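Side-chain contact in cytidine deaminase (Mycobacterium leprae, PDB 3R2N), which probably deaminates cytidine to uridine in pyrimidine salvage, using a catalytic zinc ion in a homotetrameric enzyme: residues K15-A20 with Y81-N86. Numbering follows the deposited sequence. Where two conformers were deposited one is given.
Sequences KAAVAA and YCVDGN
The peptide group joining A17 to V18 presents one face to V83: methyl CG2 lies over its C and O, near V18 N, and stands 3.5 Å from A17 O. From A17 C the same methyl is 3.6 Å away, and the line from A17 C to CG2 lies only about 18° from the normal of the peptide plane. The Y81 carbonyl is met differently, since A17 CB approaches the oxygen beyond its end and tilted out of the plane, 3.6 Å from Y81 O. Both V83 methyls also touch A17 CB, CG2 at 3.6 Å and CG1 at 3.9 Å, so the alanine carbon fits against the fork of the valine. With CG1 anti to its own carbonyl carbon, CG2 falls between the backbone N and that carbon, which turns it onto the helix backbone.

The contact packs helix 10-21 against strand 77-83, the middle strand of the mixed five-stranded sheet of the cytidine deaminase fold. Their local axes come within 7.9 Å at 41°, a close approach consistent with the small A17 as the residue facing the strand. A17 also touches A36 on the adjacent strand 34-39, while A16 and A20 reach strand 44-48. Y81 adds contacts to W10, L13 and Q14 earlier in the helix. The V83 side chain is about 13 Å from a bound zinc ion, which puts this partly buried helix-to-sheet packing outside the metal site.

Beyond the strand, D84 forms an Asx turn: OD1 accepts from N86 N at 2.8 Å, with the donor 43° above the carboxylate plane, and from D88 N as well.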
ATOM      1  N   LYS D  15       6.930   0.121 -27.453  1.00 41.40           N
ATOM      2  CA  LYS D  15       5.721  -0.228 -28.214  1.00 41.54           C
ATOM      3  C   LYS D  15       4.800  -1.142 -27.408  1.00 39.70           C
ATOM      4  O   LYS D  15       3.589  -0.945 -27.408  1.00 40.02           O
ATOM      5  CB  LYS D  15       6.068  -0.869 -29.559  1.00 41.60           C
ATOM      6  CG  LYS D  15       6.547   0.140 -30.612  1.00 45.95           C
ATOM      7  CD  LYS D  15       7.204  -0.570 -31.794  1.00 49.80           C
ATOM      8  CE  LYS D  15       8.352   0.248 -32.357  1.00 55.03           C
ATOM      9  NZ  LYS D  15       8.035   1.007 -33.623  1.00 56.69           N
ATOM     10  N   ALA D  16       5.374  -2.134 -26.730  1.00 38.26           N
ATOM     11  CA  ALA D  16       4.576  -3.078 -25.914  1.00 37.03           C
ATOM     12  C   ALA D  16       3.887  -2.375 -24.756  1.00 36.01           C
ATOM     13  O   ALA D  16       2.734  -2.671 -24.450  1.00 35.98           O
ATOM     14  CB  ALA D  16       5.431  -4.208 -25.401  1.00 35.51           C
ATOM     15  N   ALA D  17       4.596  -1.434 -24.129  1.00 35.80           N
ATOM     16  CA  ALA D  17       4.042  -0.639 -23.028  1.00 35.07           C
ATOM     17  C   ALA D  17       2.966   0.348 -23.491  1.00 35.71           C
ATOM     18  O   ALA D  17       1.990   0.561 -22.790  1.00 35.90           O
ATOM     19  CB  ALA D  17       5.160   0.091 -22.252  1.00 34.81           C
ATOM     20  N   VAL D  18       3.151   0.966 -24.656  1.00 37.07           N
ATOM     21  CA  VAL D  18       2.119   1.824 -25.244  1.00 37.18           C
ATOM     22  C   VAL D  18       0.883   0.974 -25.481  1.00 37.69           C
ATOM     23  O   VAL D  18      -0.227   1.371 -25.112  1.00 38.17           O
ATOM     24  CB  VAL D  18       2.601   2.464 -26.577  1.00 38.87           C
ATOM     25  CG1 VAL D  18       1.406   2.905 -27.460  1.00 38.61           C
ATOM     26  CG2 VAL D  18       3.557   3.613 -26.289  1.00 37.58           C
ATOM     27  N   ALA D  19       1.086  -0.210 -26.064  1.00 37.42           N
ATOM     28  CA  ALA D  19      -0.013  -1.119 -26.355  1.00 37.47           C
ATOM     29  C   ALA D  19      -0.776  -1.513 -25.084  1.00 36.69           C
ATOM     30  O   ALA D  19      -2.016  -1.405 -25.038  1.00 37.66           O
ATOM     31  CB  ALA D  19       0.512  -2.368 -27.089  1.00 37.61           C
ATOM     32  N   ALA D  20      -0.057  -1.937 -24.045  1.00 35.03           N
ATOM     33  CA  ALA D  20      -0.734  -2.393 -22.816  1.00 34.76           C
ATOM     34  C   ALA D  20      -1.526  -1.243 -22.162  1.00 34.64           C
ATOM     35  O   ALA D  20      -2.579  -1.465 -21.551  1.00 34.71           O
ATOM     36  CB  ALA D  20       0.269  -3.009 -21.815  1.00 32.92           C
ATOM     37  N   TYR D  81      10.562  -0.831 -19.194  1.00 32.08           N
ATOM     38  CA  TYR D  81      10.249   0.453 -19.818  1.00 32.43           C
ATOM     39  C   TYR D  81       8.813   0.856 -19.432  1.00 32.35           C
ATOM     40  O   TYR D  81       7.842   0.201 -19.853  1.00 32.27           O
ATOM     41  CB  TYR D  81      10.357   0.308 -21.346  1.00 32.91           C
ATOM     42  CG  TYR D  81      10.597   1.591 -22.141  1.00 33.94           C
ATOM     43  CD1 TYR D  81      11.423   1.592 -23.254  1.00 35.33           C
ATOM     44  CD2 TYR D  81       9.974   2.792 -21.799  1.00 34.05           C
ATOM     45  CE1 TYR D  81      11.652   2.775 -23.993  1.00 35.56           C
ATOM     46  CE2 TYR D  81      10.181   3.965 -22.542  1.00 33.53           C
ATOM     47  CZ  TYR D  81      11.023   3.946 -23.618  1.00 35.66           C
ATOM     48  OH  TYR D  81      11.223   5.107 -24.320  1.00 36.68           O
ATOM     49  N   CYS D  82       8.690   1.917 -18.631  1.00 32.40           N
ATOM     50  CA  CYS D  82       7.388   2.421 -18.201  0.70 32.78           C
ATOM     51  C   CYS D  82       6.992   3.662 -19.021  1.00 33.48           C
ATOM     52  O   CYS D  82       7.841   4.524 -19.339  1.00 34.48           O
ATOM     53  CB  CYS D  82       7.456   2.727 -16.707  0.70 32.84           C
ATOM     54  SG  CYS D  82       5.925   3.092 -15.865  0.70 34.31           S
ATOM     55  N   VAL D  83       5.712   3.747 -19.380  1.00 33.14           N
ATOM     56  CA  VAL D  83       5.244   4.843 -20.235  1.00 33.94           C
ATOM     57  C   VAL D  83       4.048   5.627 -19.713  1.00 34.38           C
ATOM     58  O   VAL D  83       3.164   5.078 -19.017  1.00 33.47           O
ATOM     59  CB  VAL D  83       4.877   4.364 -21.655  1.00 34.96           C
ATOM     60  CG1 VAL D  83       6.144   3.843 -22.430  1.00 33.82           C
ATOM     61  CG2 VAL D  83       3.711   3.369 -21.595  1.00 33.25           C
ATOM     62  N   ASP D  84       4.011   6.914 -20.055  1.00 34.92           N
ATOM     63  CA  ASP D  84       2.846   7.722 -19.739  1.00 34.97           C
ATOM     64  C   ASP D  84       1.924   7.825 -20.968  1.00 36.48           C
ATOM     65  O   ASP D  84       2.155   7.144 -21.977  1.00 36.67           O
ATOM     66  CB  ASP D  84       3.264   9.093 -19.211  1.00 35.56           C
ATOM     67  CG  ASP D  84       3.952   9.954 -20.274  1.00 36.74           C
ATOM     68  OD1 ASP D  84       3.819   9.676 -21.491  1.00 37.77           O
ATOM     69  OD2 ASP D  84       4.638  10.912 -19.882  1.00 37.88           O
ATOM     70  N   GLY D  85       0.895   8.674 -20.885  1.00 37.49           N
ATOM     71  CA  GLY D  85      -0.090   8.847 -21.958  1.00 39.17           C
ATOM     72  C   GLY D  85       0.452   9.318 -23.307  1.00 41.28           C
ATOM     73  O   GLY D  85      -0.224   9.163 -24.325  1.00 41.91           O
ATOM     74  N   ASN D  86       1.662   9.884 -23.322  1.00 42.31           N
ATOM     75  CA  ASN D  86       2.306  10.315 -24.578  1.00 44.22           C
ATOM     76  C   ASN D  86       3.309   9.297 -25.088  1.00 43.86           C
ATOM     77  O   ASN D  86       3.907   9.486 -26.162  1.00 44.40           O
ATOM     78  CB  ASN D  86       2.970  11.692 -24.444  1.00 45.21           C
ATOM     79  CG  ASN D  86       1.974  12.784 -24.064  1.00 48.23           C
ATOM     80  OD1 ASN D  86       0.797  12.754 -24.470  1.00 51.33           O
ATOM     81  ND2 ASN D  86       2.434  13.753 -23.265  1.00 49.35           N
TER